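Local coordinates for protein aspartate--tRNA(Asp/Asn) ligase (Thermus thermophilus, PDB 1N9W) that attaches aspartate to both tRNA(Asp) and tRNA(Asn), activating the amino acid with ATP to Asp-AMP before transferring it to the acceptor end of the tRNA, at residues D7-V12 with G73-Q78; Q32-R37 with V45-L50; P55-R60 with S86-P91; R133-Y138 with Y194-V199. One frame throughout, in Å; residues are numbered along the deposited sequence.

Contact 1: residues D7-V12 with G73-Q78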
loop_
_atom_site.group_PDB
_atom_site.type_symbol
_atom_site.label_atom_id
_atom_site.label_comp_id
_atom_site.label_asym_id
_atom_site.label_seq_id
_atom_site.Cartn_x
_atom_site.Cartn_y
_atom_site.Cartn_z
ATOM N N ASP B 7 -17.040 13.853 -16.573
ATOM C CA ASP B 7 -16.900 13.737 -18.014
ATOM C C ASP B 7 -18.136 14.190 -18.785
ATOM O O ASP B 7 -18.171 14.129 -20.015
ATOM C CB ASP B 7 -16.553 12.293 -18.379
ATOM C CG ASP B 7 -15.331 11.793 -17.652
ATOM O OD1 ASP B 7 -14.301 12.495 -17.677
ATOM O OD2 ASP B 7 -15.395 10.694 -17.044
ATOM N N LEU B 8 -19.153 14.652 -18.071
ATOM C CA LEU B 8 -20.369 15.072 -18.744
ATOM C C LEU B 8 -20.142 16.185 -19.774
ATOM O O LEU B 8 -20.875 16.269 -20.758
ATOM C CB LEU B 8 -21.433 15.493 -17.723
ATOM C CG LEU B 8 -21.966 14.375 -16.820
ATOM C CD1 LEU B 8 -22.915 14.986 -15.785
ATOM C CD2 LEU B 8 -22.691 13.305 -17.652
ATOM N N LYS B 9 -19.138 17.030 -19.562
ATOM C CA LYS B 9 -18.854 18.102 -20.519
ATOM C C LYS B 9 -18.733 17.580 -21.950
ATOM O O LYS B 9 -19.135 18.247 -22.902
ATOM C CB LYS B 9 -17.548 18.822 -20.167
ATOM C CG LYS B 9 -17.700 20.021 -19.238
ATOM C CD LYS B 9 -18.142 19.623 -17.834
ATOM C CE LYS B 9 -18.303 20.855 -16.950
ATOM N NZ LYS B 9 -18.773 20.514 -15.576
ATOM N N ALA B 10 -18.184 16.380 -22.106
ATOM C CA ALA B 10 -18.007 15.821 -23.439
ATOM C C ALA B 10 -19.235 15.100 -23.975
ATOM O O ALA B 10 -19.147 14.402 -24.978
ATOM C CB ALA B 10 -16.810 14.881 -23.448
ATOM N N HIS B 11 -20.383 15.278 -23.330
ATOM C CA HIS B 11 -21.583 14.593 -23.776
ATOM C C HIS B 11 -22.793 15.485 -23.943
ATOM O O HIS B 11 -23.920 15.005 -23.979
ATOM C CB HIS B 11 -21.912 13.466 -22.795
ATOM C CG HIS B 11 -20.862 12.403 -22.732
ATOM N ND1 HIS B 11 -20.982 11.198 -23.388
ATOM C CD2 HIS B 11 -19.657 12.380 -22.115
ATOM C CE1 HIS B 11 -19.896 10.476 -23.179
ATOM N NE2 HIS B 11 -19.076 11.170 -22.410
ATOM N N VAL B 12 -22.561 16.786 -24.046
ATOM C CA VAL B 12 -23.649 17.742 -24.216
ATOM C C VAL B 12 -24.449 17.383 -25.471
ATOM O O VAL B 12 -23.875 17.184 -26.538
ATOM C CB VAL B 12 -23.085 19.171 -24.331
ATOM C CG1 VAL B 12 -24.211 20.180 -24.405
ATOM C CG2 VAL B 12 -22.195 19.460 -23.131
ATOM N N GLY B 73 -21.350 23.035 -12.350
ATOM C CA GLY B 73 -20.618 22.491 -13.472
ATOM C C GLY B 73 -21.139 22.997 -14.806
ATOM O O GLY B 73 -20.725 22.515 -15.860
ATOM N N GLY B 74 -22.059 23.957 -14.766
ATOM C CA GLY B 74 -22.616 24.525 -15.988
ATOM C C GLY B 74 -23.386 23.550 -16.853
ATOM O O GLY B 74 -23.708 23.843 -18.008
ATOM N N LEU B 75 -23.688 22.394 -16.268
ATOM C CA LEU B 75 -24.409 21.304 -16.934
ATOM C C LEU B 75 -25.683 20.883 -16.227
ATOM O O LEU B 75 -25.906 21.202 -15.064
ATOM C CB LEU B 75 -23.528 20.055 -17.021
ATOM C CG LEU B 75 -22.764 19.831 -18.306
ATOM C CD1 LEU B 75 -23.665 20.239 -19.450
ATOM C CD2 LEU B 75 -21.495 20.632 -18.308
ATOM N N GLU B 76 -26.483 20.101 -16.934
ATOM C CA GLU B 76 -27.728 19.611 -16.403
ATOM C C GLU B 76 -28.142 18.348 -17.165
ATOM O O GLU B 76 -27.803 18.183 -18.337
ATOM C CB GLU B 76 -28.773 20.726 -16.529
ATOM C CG GLU B 76 -30.190 20.301 -16.781
ATOM C CD GLU B 76 -31.155 21.504 -16.767
ATOM O OE1 GLU B 76 -31.042 22.339 -15.851
ATOM O OE2 GLU B 76 -32.019 21.587 -17.643
ATOM N N VAL B 77 -28.823 17.428 -16.492
ATOM C CA VAL B 77 -29.291 16.238 -17.184
ATOM C C VAL B 77 -30.807 16.198 -17.077
ATOM O O VAL B 77 -31.354 16.148 -15.975
ATOM C CB VAL B 77 -28.726 14.926 -16.591
ATOM C CG1 VAL B 77 -29.395 13.735 -17.274
ATOM C CG2 VAL B 77 -27.221 14.845 -16.785
ATOM N N GLN B 78 -31.487 16.239 -18.215
ATOM C CA GLN B 78 -32.941 16.172 -18.214
ATOM C C GLN B 78 -33.290 14.679 -18.258
ATOM O O GLN B 78 -33.122 14.013 -19.277
ATOM C CB GLN B 78 -33.494 16.967 -19.418
ATOM C CG GLN B 78 -33.766 18.470 -19.090
ATOM C CD GLN B 78 -33.610 19.435 -20.278
ATOM O OE1 GLN B 78 -34.164 19.215 -21.353
ATOM N NE2 GLN B 78 -32.858 20.516 -20.073
#
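The K9 ammonium meets the backbone carbonyl of G73 in a hydrogen bond of 2.8 Å from NZ to O, arriving in the carbonyl plane on a lone pair, with a C=O...N angle of 115°. The lysine gets there by one bend in an otherwise extended chain: chi2 is 67°, after which chi3 and chi4 run straight. That course lays its methylenes across one methyl of L75, CD and CE each 3.5 Å from L75 CD2, the CE pair being tighter than usual. The other branch of L75 takes a different partner, CD1 lying 4.0 Å from V12 CG2. Deeper in, the contact thins to L8 CD1 against V77 CG2 at 4.4 Å, where L8 also packs on V16, L18 and V43. E76, a residue that interacts with tRNA, has its CB turned away from residues 7-12; its OE2 accepts Q78 NE2 at 2.8 Å, and its OE1 binds N68, another tRNA-interacting residue. One lysine thus works in two ways as the N-terminal turn packs on the OB-fold strand 75-79: its aliphatic length shields a leucine, while its charged end satisfies a carbonyl in the turn leading into that strand.

Contact 2: residues Q32-R37 with V45-L50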
loop_
_atom_site.group_PDB
_atom_site.type_symbol
_atom_site.label_atom_id
_atom_site.label_comp_id
_atom_site.label_asym_id
_atom_site.label_seq_id
_atom_site.Cartn_x
_atom_site.Cartn_y
_atom_site.Cartn_z
ATOM N N GLN B 32 -39.153 18.706 -11.026
ATOM C CA GLN B 32 -38.462 18.356 -9.799
ATOM C C GLN B 32 -36.974 18.452 -10.066
ATOM O O GLN B 32 -36.478 17.997 -11.097
ATOM C CB GLN B 32 -38.862 16.943 -9.355
ATOM C CG GLN B 32 -40.352 16.837 -9.046
ATOM C CD GLN B 32 -40.877 15.406 -8.999
ATOM O OE1 GLN B 32 -40.598 14.592 -9.882
ATOM N NE2 GLN B 32 -41.670 15.104 -7.976
ATOM N N PHE B 33 -36.266 19.077 -9.140
ATOM C CA PHE B 33 -34.839 19.252 -9.275
ATOM C C PHE B 33 -34.135 18.313 -8.315
ATOM O O PHE B 33 -34.463 18.255 -7.128
ATOM C CB PHE B 33 -34.463 20.709 -8.972
ATOM C CG PHE B 33 -34.880 21.675 -10.043
ATOM C CD1 PHE B 33 -34.107 21.831 -11.192
ATOM C CD2 PHE B 33 -36.051 22.424 -9.915
ATOM C CE1 PHE B 33 -34.482 22.717 -12.195
ATOM C CE2 PHE B 33 -36.439 23.317 -10.915
ATOM C CZ PHE B 33 -35.650 23.465 -12.065
ATOM N N LEU B 34 -33.181 17.555 -8.842
ATOM C CA LEU B 34 -32.419 16.621 -8.030
ATOM C C LEU B 34 -30.962 16.954 -8.213
ATOM O O LEU B 34 -30.556 17.496 -9.241
ATOM C CB LEU B 34 -32.657 15.183 -8.489
ATOM C CG LEU B 34 -34.106 14.714 -8.581
ATOM C CD1 LEU B 34 -34.123 13.318 -9.167
ATOM C CD2 LEU B 34 -34.762 14.744 -7.208
ATOM N N LEU B 35 -30.174 16.650 -7.205
ATOM C CA LEU B 35 -28.753 16.876 -7.288
ATOM C C LEU B 35 -28.207 15.469 -7.092
ATOM O O LEU B 35 -28.428 14.872 -6.042
ATOM C CB LEU B 35 -28.293 17.788 -6.157
ATOM C CG LEU B 35 -26.965 18.445 -6.475
ATOM C CD1 LEU B 35 -27.196 19.581 -7.468
ATOM C CD2 LEU B 35 -26.317 18.964 -5.195
ATOM N N LEU B 36 -27.546 14.923 -8.108
ATOM C CA LEU B 36 -26.995 13.573 -8.021
ATOM C C LEU B 36 -25.498 13.664 -7.873
ATOM O O LEU B 36 -24.857 14.433 -8.590
ATOM C CB LEU B 36 -27.325 12.763 -9.289
ATOM C CG LEU B 36 -26.837 11.307 -9.360
ATOM C CD1 LEU B 36 -27.755 10.476 -10.280
ATOM C CD2 LEU B 36 -25.390 11.249 -9.851
ATOM N N ARG B 37 -24.916 12.916 -6.944
ATOM C CA ARG B 37 -23.465 12.980 -6.856
ATOM C C ARG B 37 -22.813 11.619 -6.956
ATOM O O ARG B 37 -23.269 10.647 -6.351
ATOM C CB ARG B 37 -22.996 13.666 -5.572
ATOM C CG ARG B 37 -23.171 12.842 -4.362
ATOM C CD ARG B 37 -22.170 13.079 -3.230
ATOM N NE ARG B 37 -22.433 11.894 -2.406
ATOM C CZ ARG B 37 -23.390 11.808 -1.488
ATOM N NH1 ARG B 37 -24.159 12.857 -1.194
ATOM N NH2 ARG B 37 -23.692 10.619 -1.002
ATOM N N VAL B 45 -30.195 17.170 -11.914
ATOM C CA VAL B 45 -30.987 16.285 -12.755
ATOM C C VAL B 45 -32.370 16.889 -12.709
ATOM O O VAL B 45 -32.848 17.280 -11.644
ATOM C CB VAL B 45 -31.003 14.835 -12.202
ATOM C CG1 VAL B 45 -32.027 13.994 -12.941
ATOM C CG2 VAL B 45 -29.626 14.212 -12.365
ATOM N N VAL B 46 -33.000 17.007 -13.873
ATOM C CA VAL B 46 -34.331 17.571 -13.937
ATOM C C VAL B 46 -35.333 16.511 -14.352
ATOM O O VAL B 46 -35.172 15.838 -15.373
ATOM C CB VAL B 46 -34.403 18.770 -14.940
ATOM C CG1 VAL B 46 -35.801 19.376 -14.920
ATOM C CG2 VAL B 46 -33.375 19.832 -14.572
ATOM N N THR B 47 -36.366 16.352 -13.540
ATOM C CA THR B 47 -37.408 15.394 -13.821
ATOM C C THR B 47 -38.733 16.039 -13.392
ATOM O O THR B 47 -38.809 17.268 -13.291
ATOM C CB THR B 47 -37.119 14.056 -13.058
ATOM O OG1 THR B 47 -38.064 13.053 -13.463
ATOM C CG2 THR B 47 -37.191 14.250 -11.551
ATOM N N GLY B 48 -39.772 15.231 -13.163
ATOM C CA GLY B 48 -41.066 15.771 -12.766
ATOM C C GLY B 48 -42.111 14.678 -12.604
ATOM O O GLY B 48 -41.976 13.599 -13.181
ATOM N N GLY B 49 -43.138 14.947 -11.802
ATOM C CA GLY B 49 -44.215 13.991 -11.582
ATOM C C GLY B 49 -43.858 12.653 -10.950
ATOM O O GLY B 49 -44.657 11.719 -10.985
ATOM N N LEU B 50 -42.677 12.547 -10.355
ATOM C CA LEU B 50 -42.282 11.289 -9.743
ATOM C C LEU B 50 -42.519 11.293 -8.245
ATOM O O LEU B 50 -42.694 12.343 -7.638
ATOM C CB LEU B 50 -40.797 11.020 -9.992
ATOM C CG LEU B 50 -40.275 10.983 -11.426
ATOM C CD1 LEU B 50 -38.783 10.692 -11.397
ATOM C CD2 LEU B 50 -41.012 9.917 -12.234
#
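Q32 and T47 form an antiparallel hydrogen-bonded pair, T47 N reaching Q32 O at 2.9 Å in a nearly straight bond (178° at the hydrogen). Two residues along, L34 and V45 repeat the pattern, with L34 N to V45 O at 2.8 Å and V45 N to L34 O at 2.7 Å. The face bearing these four residues is the close-packed one: the CB atoms of L34 and V45 lie 4.1 Å apart, L36 adds its CB against V45 CG2, and L34 also rests on L22 and L52. Past T47 the strand ends in the more open G48-L50 turn. There the Q32 side chain, extended beyond CG, brings its amide alongside L50, accepting L50 N at OE1 (3.0 Å) and giving NE2 to L50 O (3.0 Å), the latter in the amide plane; D27 is a second partner of NE2. The face of F33 and V46 is the more exposed one. These two lie side by side with CE1 3.9 Å from CG2, and their face, beside Q44 and E76, is probably the one that meets tRNA. This is the beta hairpin of strands 31-38 and 41-47, the second and third of an OB-fold barrel, with mostly apolar side chains (L34, L36, V45) on its buried face.

Contact 3: residues P55-R60 with S86-P91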
loop_
_atom_site.group_PDB
_atom_site.type_symbol
_atom_site.label_atom_id
_atom_site.label_comp_id
_atom_site.label_asym_id
_atom_site.label_seq_id
_atom_site.Cartn_x
_atom_site.Cartn_y
_atom_site.Cartn_z
ATOM N N PRO B 55 -33.290 11.652 0.525
ATOM C CA PRO B 55 -31.902 11.980 0.194
ATOM C C PRO B 55 -31.022 10.786 0.584
ATOM O O PRO B 55 -31.352 10.036 1.513
ATOM C CB PRO B 55 -31.619 13.210 1.053
ATOM C CG PRO B 55 -32.960 13.871 1.141
ATOM C CD PRO B 55 -33.909 12.716 1.338
ATOM N N GLU B 56 -29.912 10.634 -0.132
ATOM C CA GLU B 56 -28.947 9.558 0.062
ATOM C C GLU B 56 -29.413 8.215 -0.499
ATOM O O GLU B 56 -28.847 7.169 -0.183
ATOM C CB GLU B 56 -28.542 9.417 1.543
ATOM C CG GLU B 56 -27.574 10.505 2.035
ATOM C CD GLU B 56 -26.418 10.778 1.066
ATOM O OE1 GLU B 56 -25.782 9.814 0.578
ATOM O OE2 GLU B 56 -26.141 11.967 0.791
ATOM N N SER B 57 -30.459 8.229 -1.319
ATOM C CA SER B 57 -30.916 6.990 -1.945
ATOM C C SER B 57 -29.963 6.776 -3.117
ATOM O O SER B 57 -29.477 7.748 -3.712
ATOM C CB SER B 57 -32.352 7.126 -2.471
ATOM O OG SER B 57 -33.308 6.959 -1.441
ATOM N N ALA B 58 -29.671 5.520 -3.437
ATOM C CA ALA B 58 -28.792 5.218 -4.563
ATOM C C ALA B 58 -29.678 5.229 -5.801
ATOM O O ALA B 58 -30.744 4.611 -5.813
ATOM C CB ALA B 58 -28.142 3.855 -4.378
ATOM N N LEU B 59 -29.235 5.928 -6.839
ATOM C CA LEU B 59 -30.023 6.045 -8.061
ATOM C C LEU B 59 -29.292 5.780 -9.366
ATOM O O LEU B 59 -28.063 5.813 -9.457
ATOM C CB LEU B 59 -30.580 7.462 -8.178
ATOM C CG LEU B 59 -31.289 8.177 -7.045
ATOM C CD1 LEU B 59 -31.569 9.590 -7.514
ATOM C CD2 LEU B 59 -32.568 7.462 -6.666
ATOM N N ARG B 60 -30.095 5.548 -10.390
ATOM C CA ARG B 60 -29.594 5.384 -11.733
ATOM C C ARG B 60 -30.439 6.390 -12.511
ATOM O O ARG B 60 -31.660 6.437 -12.334
ATOM C CB ARG B 60 -29.847 3.968 -12.245
ATOM C CG ARG B 60 -29.585 3.809 -13.721
ATOM C CD ARG B 60 -29.603 2.353 -14.132
ATOM N NE ARG B 60 -29.887 2.243 -15.545
ATOM C CZ ARG B 60 -31.092 2.409 -16.081
ATOM N NH1 ARG B 60 -32.140 2.680 -15.315
ATOM N NH2 ARG B 60 -31.248 2.339 -17.400
ATOM N N SER B 86 -31.571 1.836 -4.461
ATOM C CA SER B 86 -31.614 1.547 -3.038
ATOM C C SER B 86 -32.112 2.774 -2.297
ATOM O O SER B 86 -31.355 3.706 -2.040
ATOM C CB SER B 86 -30.216 1.181 -2.538
ATOM O OG SER B 86 -30.217 0.902 -1.164
ATOM N N PRO B 87 -33.407 2.796 -1.950
ATOM C CA PRO B 87 -33.999 3.926 -1.229
ATOM C C PRO B 87 -33.536 4.040 0.218
ATOM O O PRO B 87 -33.434 3.041 0.937
ATOM C CB PRO B 87 -35.501 3.653 -1.327
ATOM C CG PRO B 87 -35.567 2.155 -1.334
ATOM C CD PRO B 87 -34.427 1.773 -2.263
ATOM N N ALA B 88 -33.246 5.261 0.646
ATOM C CA ALA B 88 -32.834 5.474 2.022
ATOM C C ALA B 88 -34.131 5.351 2.830
ATOM O O ALA B 88 -35.200 5.669 2.326
ATOM C CB ALA B 88 -32.221 6.848 2.180
ATOM N N LEU B 89 -34.048 4.884 4.071
ATOM C CA LEU B 89 -35.258 4.708 4.873
ATOM C C LEU B 89 -35.534 5.839 5.848
ATOM O O LEU B 89 -36.682 6.079 6.211
ATOM C CB LEU B 89 -35.188 3.388 5.652
ATOM C CG LEU B 89 -35.093 2.072 4.866
ATOM C CD1 LEU B 89 -35.145 0.884 5.826
ATOM C CD2 LEU B 89 -36.247 1.988 3.877
ATOM N N GLU B 90 -34.489 6.532 6.279
ATOM C CA GLU B 90 -34.644 7.617 7.240
ATOM C C GLU B 90 -33.908 8.877 6.798
ATOM O O GLU B 90 -32.939 8.820 6.030
ATOM C CB GLU B 90 -34.097 7.205 8.610
ATOM C CG GLU B 90 -34.696 5.941 9.233
ATOM C CD GLU B 90 -36.136 6.108 9.671
ATOM O OE1 GLU B 90 -36.459 7.150 10.290
ATOM O OE2 GLU B 90 -36.946 5.186 9.417
ATOM N N PRO B 91 -34.369 10.043 7.275
ATOM C CA PRO B 91 -33.722 11.305 6.916
ATOM C C PRO B 91 -32.329 11.291 7.535
ATOM O O PRO B 91 -32.140 10.757 8.628
ATOM C CB PRO B 91 -34.634 12.348 7.555
ATOM C CG PRO B 91 -35.987 11.689 7.491
ATOM C CD PRO B 91 -35.661 10.289 7.943
HETATM O O HOH W 1 -32.444 10.811 4.005
#
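A58 and S86 form an antiparallel hydrogen-bonded pair, by which the loop after strand 81-84 runs back alongside strand 58-67 of the OB-fold. A58 N gives a bond of 2.8 Å to S86 O, and the return bond, S86 N to A58 O, is longer at 3.2 Å. Their side chains share one face, with the two CB atoms 3.9 Å apart. Just beyond the pair, a side chain takes over from the backbone: S57 OG accepts A88 N at 2.7 Å, with an N-H...O angle of 161°. OG stands anti to the carbonyl carbon of S57 (chi1 -81°), which directs it at the chain past P87. The same hydroxyl also bonds L54 O, so the serine joins the loop before the strand to residues 86-91. A88 in turn sets its methyl against the carbonyl of P55.

In the next shell, E56 points its carboxylate elsewhere, to salt bridges with R37 and R117. The far side of residues 86-91 belongs to the dimer: S86 OG bonds the backbone oxygen of M384 of the second subunit, while A88 packs on Y382 of that subunit. The segment is therefore held between its own OB-fold and the partner chain. At the outer end, a water bridges the two segments, donating to P55 O at 2.8 Å and to E90 O at 2.9 Å.

Contact 4: residues R133-Y138 with Y194-V199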
loop_
_atom_site.group_PDB
_atom_site.type_symbol
_atom_site.label_atom_id
_atom_site.label_comp_id
_atom_site.label_asym_id
_atom_site.label_seq_id
_atom_site.Cartn_x
_atom_site.Cartn_y
_atom_site.Cartn_z
ATOM N N ARG B 133 0.259 7.059 -3.354
ATOM C CA ARG B 133 0.549 6.474 -4.660
ATOM C C ARG B 133 1.863 7.084 -5.170
ATOM O O ARG B 133 2.733 6.372 -5.683
ATOM C CB ARG B 133 -0.597 6.768 -5.650
ATOM C CG ARG B 133 -0.422 6.180 -7.061
ATOM C CD ARG B 133 -1.520 6.706 -8.001
ATOM N NE ARG B 133 -2.837 6.424 -7.446
ATOM C CZ ARG B 133 -3.838 7.295 -7.370
ATOM N NH1 ARG B 133 -3.696 8.533 -7.829
ATOM N NH2 ARG B 133 -4.980 6.929 -6.797
ATOM N N GLY B 134 2.006 8.399 -5.002
ATOM C CA GLY B 134 3.219 9.085 -5.430
ATOM C C GLY B 134 4.413 8.587 -4.645
ATOM O O GLY B 134 5.514 8.439 -5.177
ATOM N N PHE B 135 4.176 8.328 -3.366
ATOM C CA PHE B 135 5.196 7.836 -2.450
ATOM C C PHE B 135 5.794 6.536 -2.980
ATOM O O PHE B 135 7.008 6.422 -3.139
ATOM C CB PHE B 135 4.551 7.595 -1.087
ATOM C CG PHE B 135 5.481 7.047 -0.051
ATOM C CD1 PHE B 135 6.382 7.882 0.609
ATOM C CD2 PHE B 135 5.449 5.694 0.282
ATOM C CE1 PHE B 135 7.228 7.378 1.588
ATOM C CE2 PHE B 135 6.293 5.179 1.259
ATOM C CZ PHE B 135 7.187 6.019 1.917
ATOM N N ARG B 136 4.926 5.561 -3.258
ATOM C CA ARG B 136 5.360 4.261 -3.760
ATOM C C ARG B 136 5.982 4.309 -5.164
ATOM O O ARG B 136 6.921 3.564 -5.454
ATOM C CB ARG B 136 4.187 3.269 -3.762
ATOM C CG ARG B 136 3.531 3.035 -2.404
ATOM C CD ARG B 136 2.912 1.629 -2.345
ATOM N NE ARG B 136 2.029 1.410 -1.192
ATOM C CZ ARG B 136 0.762 1.807 -1.129
ATOM N NH1 ARG B 136 0.214 2.447 -2.157
ATOM N NH2 ARG B 136 0.042 1.567 -0.034
ATOM N N ARG B 137 5.454 5.171 -6.029
ATOM C CA ARG B 137 5.964 5.294 -7.389
ATOM C C ARG B 137 7.400 5.809 -7.373
ATOM O O ARG B 137 8.291 5.179 -7.938
ATOM C CB ARG B 137 5.093 6.253 -8.216
ATOM C CG ARG B 137 5.259 6.113 -9.736
ATOM C CD ARG B 137 4.789 7.342 -10.527
ATOM N NE ARG B 137 3.352 7.634 -10.459
ATOM C CZ ARG B 137 2.380 6.822 -10.878
ATOM N NH1 ARG B 137 2.674 5.640 -11.399
ATOM N NH2 ARG B 137 1.111 7.204 -10.805
ATOM N N TYR B 138 7.626 6.946 -6.722
ATOM C CA TYR B 138 8.968 7.515 -6.676
ATOM C C TYR B 138 9.985 6.511 -6.158
ATOM O O TYR B 138 11.025 6.311 -6.772
ATOM C CB TYR B 138 9.017 8.771 -5.793
ATOM C CG TYR B 138 10.427 9.310 -5.651
ATOM C CD1 TYR B 138 11.035 10.027 -6.688
ATOM C CD2 TYR B 138 11.193 9.011 -4.520
ATOM C CE1 TYR B 138 12.375 10.416 -6.608
ATOM C CE2 TYR B 138 12.531 9.392 -4.430
ATOM C CZ TYR B 138 13.113 10.095 -5.481
ATOM O OH TYR B 138 14.436 10.449 -5.413
ATOM N N TYR B 194 10.660 0.231 1.873
ATOM C CA TYR B 194 9.726 1.171 2.453
ATOM C C TYR B 194 8.482 0.419 2.861
ATOM O O TYR B 194 8.258 -0.720 2.442
ATOM C CB TYR B 194 9.348 2.275 1.462
ATOM C CG TYR B 194 8.536 1.799 0.280
ATOM C CD1 TYR B 194 9.154 1.396 -0.901
ATOM C CD2 TYR B 194 7.140 1.777 0.337
ATOM C CE1 TYR B 194 8.403 0.991 -2.001
ATOM C CE2 TYR B 194 6.380 1.374 -0.753
ATOM C CZ TYR B 194 7.019 0.985 -1.923
ATOM O OH TYR B 194 6.278 0.620 -3.022
ATOM N N GLU B 195 7.668 1.048 3.693
ATOM C CA GLU B 195 6.448 0.403 4.138
ATOM C C GLU B 195 5.383 1.419 4.485
ATOM O O GLU B 195 5.666 2.504 5.002
ATOM C CB GLU B 195 6.737 -0.510 5.337
ATOM C CG GLU B 195 5.485 -1.074 6.014
ATOM C CD GLU B 195 5.801 -2.139 7.057
ATOM O OE1 GLU B 195 6.710 -1.929 7.888
ATOM O OE2 GLU B 195 5.126 -3.192 7.051
ATOM N N VAL B 196 4.153 1.053 4.165
ATOM C CA VAL B 196 2.990 1.881 4.415
ATOM C C VAL B 196 2.117 1.096 5.366
ATOM O O VAL B 196 1.460 0.139 4.961
ATOM C CB VAL B 196 2.199 2.114 3.122
ATOM C CG1 VAL B 196 0.929 2.885 3.418
ATOM C CG2 VAL B 196 3.071 2.839 2.114
ATOM N N ALA B 197 2.109 1.484 6.634
ATOM C CA ALA B 197 1.295 0.765 7.608
ATOM C C ALA B 197 0.978 1.616 8.829
ATOM O O ALA B 197 1.656 2.606 9.101
ATOM C CB ALA B 197 2.007 -0.527 8.023
ATOM N N PRO B 198 -0.071 1.242 9.582
ATOM C CA PRO B 198 -0.475 1.989 10.783
ATOM C C PRO B 198 0.547 1.870 11.912
ATOM O O PRO B 198 1.316 0.912 11.965
ATOM C CB PRO B 198 -1.822 1.356 11.153
ATOM C CG PRO B 198 -2.324 0.804 9.832
ATOM C CD PRO B 198 -1.069 0.208 9.251
ATOM N N VAL B 199 0.551 2.857 12.803
ATOM C CA VAL B 199 1.475 2.887 13.931
ATOM C C VAL B 199 0.795 3.445 15.178
ATOM O O VAL B 199 -0.367 3.864 15.130
ATOM C CB VAL B 199 2.710 3.762 13.621
ATOM C CG1 VAL B 199 3.593 3.867 14.852
ATOM C CG2 VAL B 199 3.494 3.173 12.456
#
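Y194 and R136 cross at about a right angle where the long helix 119-141 packs on strand 192-198 of the largely antiparallel catalytic sheet, an arrangement consistent with motifs 1 and 2 of class II synthetases. The arginine's aliphatic part does the touching: its CG lies 3.7 Å from Y194 CE2, and its CB is 3.5 Å from Y194 OH. Its guanidinium plane is turned 46° from the ring, and its NE passes 3.7 Å from V196 CG2. The charged end looks elsewhere, to E146 of its own chain and E146 of the second subunit, so a residue packed on the sheet also takes part in the dimer interface. The two E146 carboxylates probably offset the closeness of R136 of the second subunit to this buried group.

The tyrosine reaches the helix because its CG sits between the backbone N and the carbonyl carbon (chi1 68°), and its hydroxyl is bonded to D140, one turn further along the helix. F135, the third large contributor, slides past Y194 in the opposite direction and directs its ring edge at the tyrosine face in an offset edge-to-face pair, with centroids 5.6 Å apart and planes at 88°. Beyond it, L217, V219 and L237 continue the apolar layer between sheet and helices. The closest carbons of the aromatic pair are F135 CE2 and Y194 CD2, at 3.6 Å.

In the fold
Contacts 1 to 3 all belong to the tRNA-binding OB-fold, whereas contact 4 lies in the catalytic domain, its centre 36 to 42 Å from the others. Along the chain, contact 2 is nested within the loop closed by contact 1, the segments of contacts 1 and 3 alternate, and contact 4 follows all three. Contacts 1 and 2, about 15 Å apart between centres, join where strand 41-47 runs parallel to strand 75-79. Contacts 2 and 3, about 13 Å apart, are linked by the R37-E56 salt bridge. Contacts 3 and 4 both touch the second subunit, so the dimer draws on both the OB-fold and the catalytic domain.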